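Local coordinates for putative oxidoreductase (PDB 3IV4), which is a putative oxidoreductase with a thioredoxin fold, probably a monothiol bacilliredoxin of the BrxC type acting in thiol-disulfide exchange, at residues A[87-91]-A[92-96]. Residues are numbered along the deposited sequence; the frame is centred on the assembly and turned at random.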
loop_
_atom_site.group_PDB
_atom_site.type_symbol
_atom_site.label_atom_id
_atom_site.label_comp_id
_atom_site.label_asym_id
_atom_site.label_seq_id
_atom_site.Cartn_x
_atom_site.Cartn_y
_atom_site.Cartn_z
ATOM N N TYR A 87 -4.639 0.220 4.978
ATOM C CA TYR A 87 -5.944 -0.188 4.472
ATOM C C TYR A 87 -6.930 0.916 4.768
ATOM O O TYR A 87 -7.096 1.321 5.937
ATOM C CB TYR A 87 -6.383 -1.482 5.138
ATOM C CG TYR A 87 -7.685 -2.083 4.639
ATOM C CD1 TYR A 87 -7.990 -2.144 3.275
ATOM C CD2 TYR A 87 -8.591 -2.624 5.544
ATOM C CE1 TYR A 87 -9.195 -2.727 2.827
ATOM C CE2 TYR A 87 -9.782 -3.214 5.115
ATOM C CZ TYR A 87 -10.080 -3.258 3.758
ATOM O OH TYR A 87 -11.278 -3.850 3.352
ATOM N N PHE A 88 -7.550 1.413 3.700
ATOM C CA PHE A 88 -8.583 2.462 3.782
ATOM C C PHE A 88 -9.960 1.925 3.449
ATOM O O PHE A 88 -10.150 1.239 2.442
ATOM C CB PHE A 88 -8.266 3.628 2.831
ATOM C CG PHE A 88 -6.998 4.341 3.164
ATOM C CD1 PHE A 88 -7.003 5.449 4.016
ATOM C CD2 PHE A 88 -5.776 3.876 2.669
ATOM C CE1 PHE A 88 -5.805 6.101 4.347
ATOM C CE2 PHE A 88 -4.575 4.526 2.996
ATOM C CZ PHE A 88 -4.582 5.631 3.824
ATOM N N VAL A 89 -10.907 2.229 4.329
ATOM C CA VAL A 89 -12.297 1.837 4.119
ATOM C C VAL A 89 -13.096 3.129 4.061
ATOM O O VAL A 89 -13.096 3.896 5.010
ATOM C CB VAL A 89 -12.817 0.920 5.253
ATOM C CG1 VAL A 89 -14.316 0.678 5.096
ATOM C CG2 VAL A 89 -12.052 -0.399 5.262
ATOM N N ASN A 90 -13.763 3.372 2.928
ATOM C CA ASN A 90 -14.437 4.657 2.684
ATOM C C ASN A 90 -13.571 5.874 3.032
ATOM O O ASN A 90 -14.037 6.835 3.665
ATOM C CB ASN A 90 -15.753 4.725 3.459
ATOM C CG ASN A 90 -16.811 3.815 2.888
ATOM O OD1 ASN A 90 -17.189 2.824 3.504
ATOM N ND2 ASN A 90 -17.292 4.149 1.709
ATOM N N GLY A 91 -12.309 5.828 2.622
ATOM C CA GLY A 91 -11.411 6.952 2.775
ATOM C C GLY A 91 -10.710 7.085 4.109
ATOM O O GLY A 91 -9.907 8.002 4.286
ATOM N N GLU A 92 -11.051 6.219 5.058
ATOM C CA GLU A 92 -10.537 6.336 6.414
ATOM C C GLU A 92 -9.630 5.173 6.714
ATOM O O GLU A 92 -9.949 4.027 6.412
ATOM C CB GLU A 92 -11.676 6.366 7.434
ATOM C CG GLU A 92 -11.194 6.372 8.870
ATOM C CD GLU A 92 -12.284 6.748 9.868
ATOM O OE1 GLU A 92 -13.202 7.519 9.499
ATOM O OE2 GLU A 92 -12.206 6.290 11.031
HETATM N N MSE A 93 -8.490 5.455 7.319
HETATM C CA MSE A 93 -7.631 4.356 7.639
HETATM C C MSE A 93 -8.232 3.455 8.694
HETATM O O MSE A 93 -8.888 3.888 9.647
HETATM C CB MSE A 93 -6.278 4.804 8.113
HETATM C CG MSE A 93 -5.516 3.574 8.342
HETATM SE SE MSE A 93 -4.201 3.570 9.636
HETATM C CE MSE A 93 -4.592 5.077 10.815
ATOM N N VAL A 94 -7.985 2.174 8.543
ATOM C CA VAL A 94 -8.457 1.236 9.566
ATOM C C VAL A 94 -7.385 0.244 10.017
ATOM O O VAL A 94 -7.606 -0.508 10.970
ATOM C CB VAL A 94 -9.724 0.463 9.129
ATOM C CG1 VAL A 94 -10.893 1.416 8.804
ATOM C CG2 VAL A 94 -9.437 -0.399 7.972
ATOM N N TRP A 95 -6.237 0.235 9.329
ATOM C CA TRP A 95 -5.159 -0.722 9.622
ATOM C C TRP A 95 -3.878 -0.239 8.972
ATOM O O TRP A 95 -3.900 0.360 7.884
ATOM C CB TRP A 95 -5.544 -2.097 9.046
ATOM C CG TRP A 95 -4.505 -3.215 9.008
ATOM C CD1 TRP A 95 -4.375 -4.263 9.894
ATOM C CD2 TRP A 95 -3.538 -3.458 7.967
ATOM N NE1 TRP A 95 -3.385 -5.123 9.468
ATOM C CE2 TRP A 95 -2.870 -4.658 8.284
ATOM C CE3 TRP A 95 -3.190 -2.778 6.782
ATOM C CZ2 TRP A 95 -1.850 -5.172 7.495
ATOM C CZ3 TRP A 95 -2.192 -3.297 5.991
ATOM C CH2 TRP A 95 -1.534 -4.489 6.348
ATOM N N ASN A 96 -2.757 -0.511 9.632
ATOM C CA ASN A 96 -1.457 -0.385 8.979
ATOM C C ASN A 96 -0.487 -1.415 9.570
ATOM O O ASN A 96 -0.667 -1.865 10.711
ATOM C CB ASN A 96 -0.902 1.034 9.131
ATOM C CG ASN A 96 -0.462 1.347 10.546
ATOM O OD1 ASN A 96 0.646 1.016 10.941
ATOM N ND2 ASN A 96 -1.331 2.001 11.314
#
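With CG of Tyr87 trans to its own backbone N (chi1 -176°) and Val94 rotated to chi1 -59°, which sets its CG2 between the backbone N and the carbonyl carbon, the methyl and the ring converge: CG2 lies 3.4 Å from Tyr87 CD2. The two residues belong to the beta hairpin of the C-terminal half of a thioredoxin fold, where strand 84-89 turns back into the edge strand 92-98. The reversal is a two-residue type I' turn, with Asn90 and Gly91 at its corner and Val89 and Glu92 closing it. Val89 N donates to Glu92 O at 2.9 Å; in return Glu92 N reaches Val89 O at 3.1 Å, but from 61° out of the carbonyl plane. The Asn90 amide turns outward from the hairpin, and its OD1 is hydrogen-bonded to Lys25 NZ.

Beyond Phe88 and Met93, a non-hydrogen-bonded pair, the regular ladder is interrupted. Tyr87 faces two residues instead of one, its O accepting from Val94 N at 2.9 Å and its N donating to Trp95 O at 3.0 Å, the pattern of a beta bulge, with Val94 and Trp95 set opposite Tyr87. The bulge explains why Val94, although next to Trp95 in sequence, can also pack on the Tyr87 side, where its CG2 touches Val89 CG2 at 3.8 Å. On the other face, Phe88 CE1 meets selenomethionine Met93 CB at 4.0 Å, while Phe17 packs edge-to-face with the phenyl ring. Tyr87 stacks with Phe28, and helix 104-110 packs against both Tyr87 and Trp95. Between these last two side chains the contact is plain apolar packing, Trp95 CE3 sitting 3.8 Å from Tyr87 CB, whereas the backbone N of Tyr87 lies at the edge of the indole, near its plane.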